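Local atomic coordinates of TonB-dependent siderophore receptor (Pseudomonas aeruginosa 39016, PDB entry 5NEC), a protein that probably binds iron-loaded siderophores at the outer membrane of Pseudomonas aeruginosa and carries them inward in a TonB-dependent manner. Residues N334-L348 with T363-Y377. Residues are numbered along the deposited sequence; the frame is centred on the assembly and turned at random.
Sequences NRVSTTTTAVNQTDL and TGLEFSREDSKRDGY. With C8E ((hydroxyethyloxy)tri(ethyloxy)octane), chain C.
The Y377 ring meets N334 at its edge, with N334 CG in the ring plane and the amide turned 81° from it, while V336 reaches the ring obliquely, its CG2 3.4 Å from Y377 CE2. The same amide bonds the backbone of Y377 twice: Y377 N donates to N334 OD1 (2.9 Å) from above the carbonyl plane, and N334 ND2, also bonded to Q332, gives a longer, less straight bond to Y377 O (3.3 Å). With chi1 at 72°, N334 CG sits between its own backbone N and carbonyl carbon, which brings the amide to Y377. The ring hydroxyl is hydrogen-bonded to D310 of the neighbouring strand 296-316. From V336–D375 to L348–T363 the strands pair antiparallel in unbroken register, forming a long hairpin of the TonB-dependent receptor barrel. On the face of T339, T341 and V343, the bent E370 chain lays its carboxylate against T339 CG2 (3.4 Å to OE2), and E370 OE2 accepts a weak hydrogen bond from T341 OG1 (3.1 Å). Carbons of the bound C8E detergent lie against A342 CB on the opposite face, consistent with a membrane-facing outer wall. Main-chain bonds thus join the strands throughout; side-chain bonds add to them at N334–Y377 and, weakly, at T341–E370.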
ATOM      1  N   ASN A 334      -3.030   9.985  19.626  1.00 41.72           N
ATOM      2  CA  ASN A 334      -1.655  10.343  19.311  1.00 42.73           C
ATOM      3  C   ASN A 334      -0.723   9.154  19.276  1.00 46.97           C
ATOM      4  O   ASN A 334      -1.015   8.080  19.818  1.00 44.17           O
ATOM      5  CB  ASN A 334      -1.122  11.372  20.310  1.00 41.19           C
ATOM      6  CG  ASN A 334      -0.868  10.784  21.671  1.00 41.65           C
ATOM      7  OD1 ASN A 334       0.120  10.087  21.881  1.00 44.11           O
ATOM      8  ND2 ASN A 334      -1.741  11.076  22.614  1.00 39.11           N
ATOM      9  N   ARG A 335       0.418   9.380  18.634  1.00 53.03           N
ATOM     10  CA  ARG A 335       1.505   8.421  18.625  1.00 55.79           C
ATOM     11  C   ARG A 335       2.843   9.112  18.337  1.00 52.04           C
ATOM     12  O   ARG A 335       2.952   9.943  17.427  1.00 47.08           O
ATOM     13  CB  ARG A 335       1.246   7.334  17.601  1.00 63.35           C
ATOM     14  CG  ARG A 335       2.199   6.157  17.758  1.00 73.82           C
ATOM     15  CD  ARG A 335       1.769   4.912  16.999  1.00 81.28           C
ATOM     16  NE  ARG A 335       1.020   5.223  15.777  1.00 86.86           N
ATOM     17  CZ  ARG A 335       1.525   5.783  14.673  1.00 89.29           C
ATOM     18  NH1 ARG A 335       2.808   6.143  14.589  1.00 89.68           N
ATOM     19  NH2 ARG A 335       0.717   6.012  13.651  1.00 89.65           N
ATOM     20  N   VAL A 336       3.833   8.789  19.160  1.00 49.17           N
ATOM     21  CA  VAL A 336       5.213   9.156  18.922  1.00 49.49           C
ATOM     22  C   VAL A 336       6.000   7.864  18.807  1.00 49.57           C
ATOM     23  O   VAL A 336       5.959   7.025  19.704  1.00 50.22           O
ATOM     24  CB  VAL A 336       5.786  10.036  20.029  1.00 47.52           C
ATOM     25  CG1 VAL A 336       7.229  10.387  19.709  1.00 46.96           C
ATOM     26  CG2 VAL A 336       4.914  11.291  20.183  1.00 47.99           C
ATOM     27  N   SER A 337       6.714   7.717  17.702  1.00 48.84           N
ATOM     28  CA  SER A 337       7.314   6.456  17.365  1.00 50.90           C
ATOM     29  C   SER A 337       8.682   6.644  16.697  1.00 49.85           C
ATOM     30  O   SER A 337       8.835   7.534  15.879  1.00 49.96           O
ATOM     31  CB  SER A 337       6.348   5.738  16.443  1.00 53.41           C
ATOM     32  OG  SER A 337       6.839   4.489  16.021  1.00 57.36           O
ATOM     33  N   THR A 338       9.673   5.833  17.072  1.00 48.52           N
ATOM     34  CA  THR A 338      10.946   5.762  16.335  1.00 48.84           C
ATOM     35  C   THR A 338      11.269   4.323  16.056  1.00 48.34           C
ATOM     36  O   THR A 338      11.151   3.493  16.941  1.00 48.71           O
ATOM     37  CB  THR A 338      12.138   6.394  17.089  1.00 50.51           C
ATOM     38  OG1 THR A 338      11.867   7.772  17.312  1.00 51.63           O
ATOM     39  CG2 THR A 338      13.441   6.309  16.267  1.00 51.29           C
ATOM     40  N   THR A 339      11.685   4.028  14.833  1.00 47.52           N
ATOM     41  CA  THR A 339      12.030   2.668  14.456  1.00 50.78           C
ATOM     42  C   THR A 339      13.335   2.654  13.673  1.00 50.52           C
ATOM     43  O   THR A 339      13.574   3.503  12.825  1.00 52.57           O
ATOM     44  CB  THR A 339      10.903   1.996  13.631  1.00 53.96           C
ATOM     45  OG1 THR A 339       9.695   1.994  14.395  1.00 57.89           O
ATOM     46  CG2 THR A 339      11.221   0.566  13.326  1.00 55.53           C
ATOM     47  N   THR A 340      14.160   1.663  13.975  1.00 50.23           N
ATOM     48  CA  THR A 340      15.448   1.439  13.357  1.00 49.85           C
ATOM     49  C   THR A 340      15.371   0.023  12.819  1.00 51.13           C
ATOM     50  O   THR A 340      14.858  -0.855  13.503  1.00 52.10           O
ATOM     51  CB  THR A 340      16.529   1.590  14.440  1.00 51.25           C
ATOM     52  OG1 THR A 340      16.606   2.969  14.821  1.00 50.58           O
ATOM     53  CG2 THR A 340      17.895   1.127  13.978  1.00 51.82           C
ATOM     54  N   THR A 341      15.813  -0.200  11.582  1.00 51.40           N
ATOM     55  CA  THR A 341      15.807  -1.538  10.983  1.00 52.37           C
ATOM     56  C   THR A 341      17.134  -1.774  10.289  1.00 50.17           C
ATOM     57  O   THR A 341      17.628  -0.898   9.583  1.00 48.92           O
ATOM     58  CB  THR A 341      14.652  -1.712   9.968  1.00 55.55           C
ATOM     59  OG1 THR A 341      13.411  -1.383  10.598  1.00 61.40           O
ATOM     60  CG2 THR A 341      14.556  -3.157   9.462  1.00 56.76           C
ATOM     61  N   ALA A 342      17.698  -2.954  10.493  1.00 48.44           N
ATOM     62  CA  ALA A 342      18.936  -3.345   9.844  1.00 49.01           C
ATOM     63  C   ALA A 342      18.725  -4.743   9.253  1.00 50.22           C
ATOM     64  O   ALA A 342      18.352  -5.661   9.993  1.00 49.22           O
ATOM     65  CB  ALA A 342      20.067  -3.337  10.851  1.00 48.86           C
ATOM     66  N   VAL A 343      18.925  -4.903   7.939  1.00 48.61           N
ATOM     67  CA  VAL A 343      18.711  -6.203   7.271  1.00 48.88           C
ATOM     68  C   VAL A 343      19.914  -6.592   6.408  1.00 48.94           C
ATOM     69  O   VAL A 343      20.495  -5.746   5.725  1.00 48.74           O
ATOM     70  CB  VAL A 343      17.434  -6.193   6.382  1.00 49.82           C
ATOM     71  CG1 VAL A 343      17.086  -7.594   5.885  1.00 50.57           C
ATOM     72  CG2 VAL A 343      16.268  -5.626   7.162  1.00 50.25           C
ATOM     73  N   ASN A 344      20.297  -7.863   6.451  1.00 48.61           N
ATOM     74  CA  ASN A 344      21.223  -8.406   5.470  1.00 50.02           C
ATOM     75  C   ASN A 344      20.627  -9.649   4.825  1.00 50.36           C
ATOM     76  O   ASN A 344      20.202 -10.563   5.521  1.00 49.22           O
ATOM     77  CB  ASN A 344      22.592  -8.738   6.058  1.00 49.95           C
ATOM     78  CG  ASN A 344      23.634  -8.964   4.967  1.00 50.36           C
ATOM     79  OD1 ASN A 344      24.157  -8.017   4.397  1.00 51.56           O
ATOM     80  ND2 ASN A 344      23.890 -10.215   4.632  1.00 51.16           N
ATOM     81  N   GLN A 345      20.636  -9.677   3.498  1.00 51.53           N
ATOM     82  CA  GLN A 345      20.017 -10.735   2.723  1.00 54.12           C
ATOM     83  C   GLN A 345      21.020 -11.240   1.687  1.00 52.75           C
ATOM     84  O   GLN A 345      21.466 -10.478   0.854  1.00 53.31           O
ATOM     85  CB  GLN A 345      18.768 -10.165   2.059  1.00 57.97           C
ATOM     86  CG  GLN A 345      17.682 -11.176   1.776  1.00 62.38           C
ATOM     87  CD  GLN A 345      16.336 -10.498   1.467  1.00 64.92           C
ATOM     88  OE1 GLN A 345      15.934  -9.524   2.119  1.00 62.02           O
ATOM     89  NE2 GLN A 345      15.618 -11.038   0.485  1.00 68.79           N
ATOM     90  N   THR A 346      21.410 -12.504   1.782  1.00 51.36           N
ATOM     91  CA  THR A 346      22.328 -13.122   0.842  1.00 51.58           C
ATOM     92  C   THR A 346      21.545 -14.130   0.005  1.00 53.78           C
ATOM     93  O   THR A 346      20.944 -15.040   0.564  1.00 53.28           O
ATOM     94  CB  THR A 346      23.460 -13.863   1.579  1.00 50.73           C
ATOM     95  OG1 THR A 346      24.170 -12.955   2.426  1.00 47.84           O
ATOM     96  CG2 THR A 346      24.430 -14.454   0.588  1.00 52.51           C
ATOM     97  N   ASP A 347      21.565 -13.981  -1.321  1.00 55.39           N
ATOM     98  CA  ASP A 347      20.826 -14.870  -2.233  1.00 57.02           C
ATOM     99  C   ASP A 347      21.731 -15.555  -3.262  1.00 57.17           C
ATOM    100  O   ASP A 347      22.693 -14.964  -3.750  1.00 54.43           O
ATOM    101  CB  ASP A 347      19.746 -14.093  -2.985  1.00 59.29           C
ATOM    102  CG  ASP A 347      18.721 -13.474  -2.061  1.00 61.41           C
ATOM    103  OD1 ASP A 347      18.206 -14.186  -1.178  1.00 65.69           O
ATOM    104  OD2 ASP A 347      18.415 -12.275  -2.216  1.00 65.38           O
ATOM    105  N   LEU A 348      21.408 -16.809  -3.564  1.00 57.24           N
ATOM    106  CA  LEU A 348      22.013 -17.562  -4.655  1.00 58.51           C
ATOM    107  C   LEU A 348      20.880 -17.950  -5.609  1.00 57.42           C
ATOM    108  O   LEU A 348      19.913 -18.580  -5.202  1.00 56.21           O
ATOM    109  CB  LEU A 348      22.711 -18.813  -4.119  1.00 59.33           C
ATOM    110  CG  LEU A 348      23.443 -19.686  -5.150  1.00 62.69           C
ATOM    111  CD1 LEU A 348      24.686 -18.947  -5.651  1.00 63.73           C
ATOM    112  CD2 LEU A 348      23.808 -21.052  -4.584  1.00 62.70           C
ATOM    113  N   THR A 363      17.640 -19.314  -3.596  1.00 56.09           N
ATOM    114  CA  THR A 363      17.783 -19.697  -2.200  1.00 56.36           C
ATOM    115  C   THR A 363      18.544 -18.602  -1.446  1.00 56.90           C
ATOM    116  O   THR A 363      19.338 -17.878  -2.049  1.00 58.87           O
ATOM    117  CB  THR A 363      18.461 -21.075  -2.081  1.00 56.50           C
ATOM    118  OG1 THR A 363      18.410 -21.520  -0.726  1.00 55.75           O
ATOM    119  CG2 THR A 363      19.907 -21.035  -2.523  1.00 56.78           C
ATOM    120  N   GLY A 364      18.280 -18.443  -0.148  1.00 55.85           N
ATOM    121  CA  GLY A 364      18.935 -17.375   0.617  1.00 55.15           C
ATOM    122  C   GLY A 364      18.821 -17.397   2.126  1.00 53.96           C
ATOM    123  O   GLY A 364      18.054 -18.163   2.690  1.00 51.38           O
ATOM    124  N   LEU A 365      19.646 -16.559   2.756  1.00 54.58           N
ATOM    125  CA  LEU A 365      19.657 -16.330   4.187  1.00 55.15           C
ATOM    126  C   LEU A 365      19.349 -14.881   4.431  1.00 54.56           C
ATOM    127  O   LEU A 365      19.857 -14.027   3.731  1.00 55.67           O
ATOM    128  CB  LEU A 365      21.028 -16.590   4.790  1.00 56.79           C
ATOM    129  CG  LEU A 365      21.580 -18.002   4.751  1.00 59.77           C
ATOM    130  CD1 LEU A 365      22.845 -18.053   5.608  1.00 60.59           C
ATOM    131  CD2 LEU A 365      20.566 -19.015   5.260  1.00 61.94           C
ATOM    132  N   GLU A 366      18.557 -14.611   5.460  1.00 53.42           N
ATOM    133  CA  GLU A 366      18.187 -13.264   5.837  1.00 53.60           C
ATOM    134  C   GLU A 366      18.358 -13.084   7.350  1.00 51.88           C
ATOM    135  O   GLU A 366      17.868 -13.911   8.122  1.00 51.36           O
ATOM    136  CB  GLU A 366      16.752 -13.044   5.426  1.00 55.66           C
ATOM    137  CG  GLU A 366      16.160 -11.681   5.749  1.00 58.52           C
ATOM    138  CD  GLU A 366      14.669 -11.662   5.466  1.00 62.65           C
ATOM    139  OE1 GLU A 366      14.260 -12.355   4.507  1.00 66.75           O
ATOM    140  OE2 GLU A 366      13.908 -10.981   6.197  1.00 64.14           O
ATOM    141  N   PHE A 367      19.079 -12.031   7.753  1.00 49.13           N
ATOM    142  CA  PHE A 367      19.248 -11.657   9.159  1.00 50.32           C
ATOM    143  C   PHE A 367      18.758 -10.237   9.321  1.00 48.54           C
ATOM    144  O   PHE A 367      19.104  -9.381   8.513  1.00 47.86           O
ATOM    145  CB  PHE A 367      20.730 -11.702   9.576  1.00 52.54           C
ATOM    146  CG  PHE A 367      21.404 -13.024   9.328  1.00 54.08           C
ATOM    147  CD1 PHE A 367      21.416 -14.008  10.308  1.00 55.70           C
ATOM    148  CD2 PHE A 367      22.037 -13.286   8.112  1.00 55.70           C
ATOM    149  CE1 PHE A 367      22.048 -15.234  10.093  1.00 56.63           C
ATOM    150  CE2 PHE A 367      22.666 -14.513   7.881  1.00 56.85           C
ATOM    151  CZ  PHE A 367      22.676 -15.484   8.878  1.00 57.34           C
ATOM    152  N   SER A 368      17.966  -9.961  10.353  1.00 49.03           N
ATOM    153  CA  SER A 368      17.556  -8.573  10.619  1.00 49.86           C
ATOM    154  C   SER A 368      17.371  -8.232  12.082  1.00 50.37           C
ATOM    155  O   SER A 368      17.268  -9.106  12.923  1.00 50.83           O
ATOM    156  CB  SER A 368      16.285  -8.232   9.861  1.00 49.88           C
ATOM    157  OG  SER A 368      15.203  -8.956  10.400  1.00 52.29           O
ATOM    158  N   ARG A 369      17.336  -6.939  12.362  1.00 52.12           N
ATOM    159  CA  ARG A 369      17.183  -6.412  13.710  1.00 53.60           C
ATOM    160  C   ARG A 369      16.282  -5.189  13.637  1.00 53.74           C
ATOM    161  O   ARG A 369      16.612  -4.258  12.917  1.00 52.39           O
ATOM    162  CB  ARG A 369      18.543  -6.031  14.265  1.00 54.93           C
ATOM    163  CG  ARG A 369      18.526  -5.578  15.709  1.00 58.84           C
ATOM    164  CD  ARG A 369      19.943  -5.464  16.245  1.00 61.88           C
ATOM    165  NE  ARG A 369      19.977  -5.136  17.669  1.00 64.96           N
ATOM    166  CZ  ARG A 369      19.754  -3.923  18.186  1.00 68.76           C
ATOM    167  NH1 ARG A 369      19.463  -2.873  17.403  1.00 69.71           N
ATOM    168  NH2 ARG A 369      19.812  -3.750  19.506  1.00 69.06           N
ATOM    169  N   GLU A 370      15.148  -5.207  14.338  1.00 56.41           N
ATOM    170  CA  GLU A 370      14.298  -4.019  14.465  1.00 58.31           C
ATOM    171  C   GLU A 370      14.292  -3.505  15.905  1.00 57.00           C
ATOM    172  O   GLU A 370      14.063  -4.271  16.825  1.00 58.69           O
ATOM    173  CB  GLU A 370      12.862  -4.273  13.991  1.00 63.49           C
ATOM    174  CG  GLU A 370      11.895  -3.141  14.396  1.00 69.87           C
ATOM    175  CD  GLU A 370      10.752  -2.864  13.425  1.00 75.62           C
ATOM    176  OE1 GLU A 370       9.574  -2.821  13.873  1.00 80.72           O
ATOM    177  OE2 GLU A 370      11.031  -2.643  12.221  1.00 80.33           O
ATOM    178  N   ASP A 371      14.555  -2.205  16.066  1.00 56.81           N
ATOM    179  CA  ASP A 371      14.427  -1.446  17.319  1.00 56.97           C
ATOM    180  C   ASP A 371      13.195  -0.585  17.179  1.00 52.49           C
ATOM    181  O   ASP A 371      13.121   0.182  16.231  1.00 52.84           O
ATOM    182  CB  ASP A 371      15.582  -0.448  17.485  1.00 59.90           C
ATOM    183  CG  ASP A 371      16.669  -0.940  18.385  1.00 66.10           C
ATOM    184  OD1 ASP A 371      17.106  -2.108  18.187  1.00 71.47           O
ATOM    185  OD2 ASP A 371      17.110  -0.139  19.271  1.00 67.39           O
ATOM    186  N   SER A 372      12.251  -0.652  18.101  1.00 49.85           N
ATOM    187  CA  SER A 372      11.169   0.328  18.083  1.00 51.10           C
ATOM    188  C   SER A 372      10.973   0.943  19.456  1.00 49.70           C
ATOM    189  O   SER A 372      11.162   0.291  20.475  1.00 50.14           O
ATOM    190  CB  SER A 372       9.877  -0.258  17.520  1.00 50.30           C
ATOM    191  OG  SER A 372       9.287  -1.135  18.424  1.00 52.24           O
ATOM    192  N   LYS A 373      10.621   2.219  19.456  1.00 48.15           N
ATOM    193  CA  LYS A 373      10.322   2.962  20.663  1.00 49.73           C
ATOM    194  C   LYS A 373       8.957   3.581  20.471  1.00 47.74           C
ATOM    195  O   LYS A 373       8.814   4.434  19.613  1.00 45.96           O
ATOM    196  CB  LYS A 373      11.369   4.048  20.876  1.00 51.33           C
ATOM    197  CG  LYS A 373      12.769   3.484  20.972  1.00 55.99           C
ATOM    198  CD  LYS A 373      13.785   4.546  21.409  1.00 60.21           C
ATOM    199  CE  LYS A 373      15.017   3.927  22.091  1.00 63.83           C
ATOM    200  NZ  LYS A 373      16.237   3.956  21.226  1.00 65.90           N
ATOM    201  N   ARG A 374       7.966   3.143  21.252  1.00 48.36           N
ATOM    202  CA  ARG A 374       6.611   3.721  21.200  1.00 49.58           C
ATOM    203  C   ARG A 374       6.335   4.583  22.438  1.00 46.37           C
ATOM    204  O   ARG A 374       6.376   4.098  23.552  1.00 46.41           O
ATOM    205  CB  ARG A 374       5.537   2.631  21.024  1.00 55.65           C
ATOM    206  CG  ARG A 374       4.143   3.225  20.701  1.00 64.99           C
ATOM    207  CD  ARG A 374       2.988   2.243  20.491  1.00 71.40           C
ATOM    208  NE  ARG A 374       2.804   1.290  21.602  1.00 76.85           N
ATOM    209  CZ  ARG A 374       2.132   1.506  22.741  1.00 80.21           C
ATOM    210  NH1 ARG A 374       1.543   2.676  22.998  1.00 83.41           N
ATOM    211  NH2 ARG A 374       2.061   0.528  23.652  1.00 82.26           N
ATOM    212  N   ASP A 375       6.071   5.869  22.236  1.00 45.09           N
ATOM    213  CA  ASP A 375       5.697   6.786  23.321  1.00 44.37           C
ATOM    214  C   ASP A 375       4.390   7.501  22.917  1.00 41.86           C
ATOM    215  O   ASP A 375       3.696   7.038  22.042  1.00 41.45           O
ATOM    216  CB  ASP A 375       6.853   7.766  23.597  1.00 44.24           C
ATOM    217  CG  ASP A 375       6.784   8.402  25.016  1.00 44.83           C
ATOM    218  OD1 ASP A 375       6.638   7.661  26.008  1.00 46.68           O
ATOM    219  OD2 ASP A 375       6.870   9.653  25.140  1.00 42.77           O
ATOM    220  N   GLY A 376       4.038   8.596  23.573  1.00 42.59           N
ATOM    221  CA  GLY A 376       2.863   9.371  23.227  1.00 42.55           C
ATOM    222  C   GLY A 376       2.807  10.674  23.998  1.00 42.90           C
ATOM    223  O   GLY A 376       3.807  11.101  24.557  1.00 42.14           O
ATOM    224  N   TYR A 377       1.630  11.296  24.017  1.00 41.28           N
ATOM    225  CA  TYR A 377       1.373  12.539  24.722  1.00 41.46           C
ATOM    226  C   TYR A 377       0.278  12.318  25.767  1.00 41.98           C
ATOM    227  O   TYR A 377      -0.497  11.395  25.652  1.00 42.12           O
ATOM    228  CB  TYR A 377       0.895  13.629  23.756  1.00 41.29           C
ATOM    229  CG  TYR A 377       1.906  14.088  22.744  1.00 40.37           C
ATOM    230  CD1 TYR A 377       2.847  15.081  23.057  1.00 41.09           C
ATOM    231  CD2 TYR A 377       1.922  13.556  21.460  1.00 41.34           C
ATOM    232  CE1 TYR A 377       3.785  15.515  22.128  1.00 40.18           C
ATOM    233  CE2 TYR A 377       2.855  13.979  20.521  1.00 42.41           C
ATOM    234  CZ  TYR A 377       3.788  14.954  20.863  1.00 41.94           C
ATOM    235  OH  TYR A 377       4.686  15.375  19.915  1.00 42.17           O
TER
HETATM  236  C1  C8E C 801      21.977  -7.519  11.881  1.00 54.07           C
HETATM  237  C2  C8E C 801      21.972  -7.086  10.426  1.00 56.17           C
HETATM  238  C3  C8E C 801      22.942  -5.929  10.148  1.00 59.95           C
HETATM  239  C4  C8E C 801      22.735  -5.311   8.754  1.00 61.16           C
HETATM  240  C5  C8E C 801      23.850  -4.339   8.329  1.00 61.01           C
HETATM  241  C6  C8E C 801      23.325  -3.060   7.653  1.00 59.46           C
HETATM  242  C7  C8E C 801      24.448  -2.255   6.991  1.00 58.48           C
HETATM  243  C8  C8E C 801      24.026  -0.875   6.515  1.00 56.02           C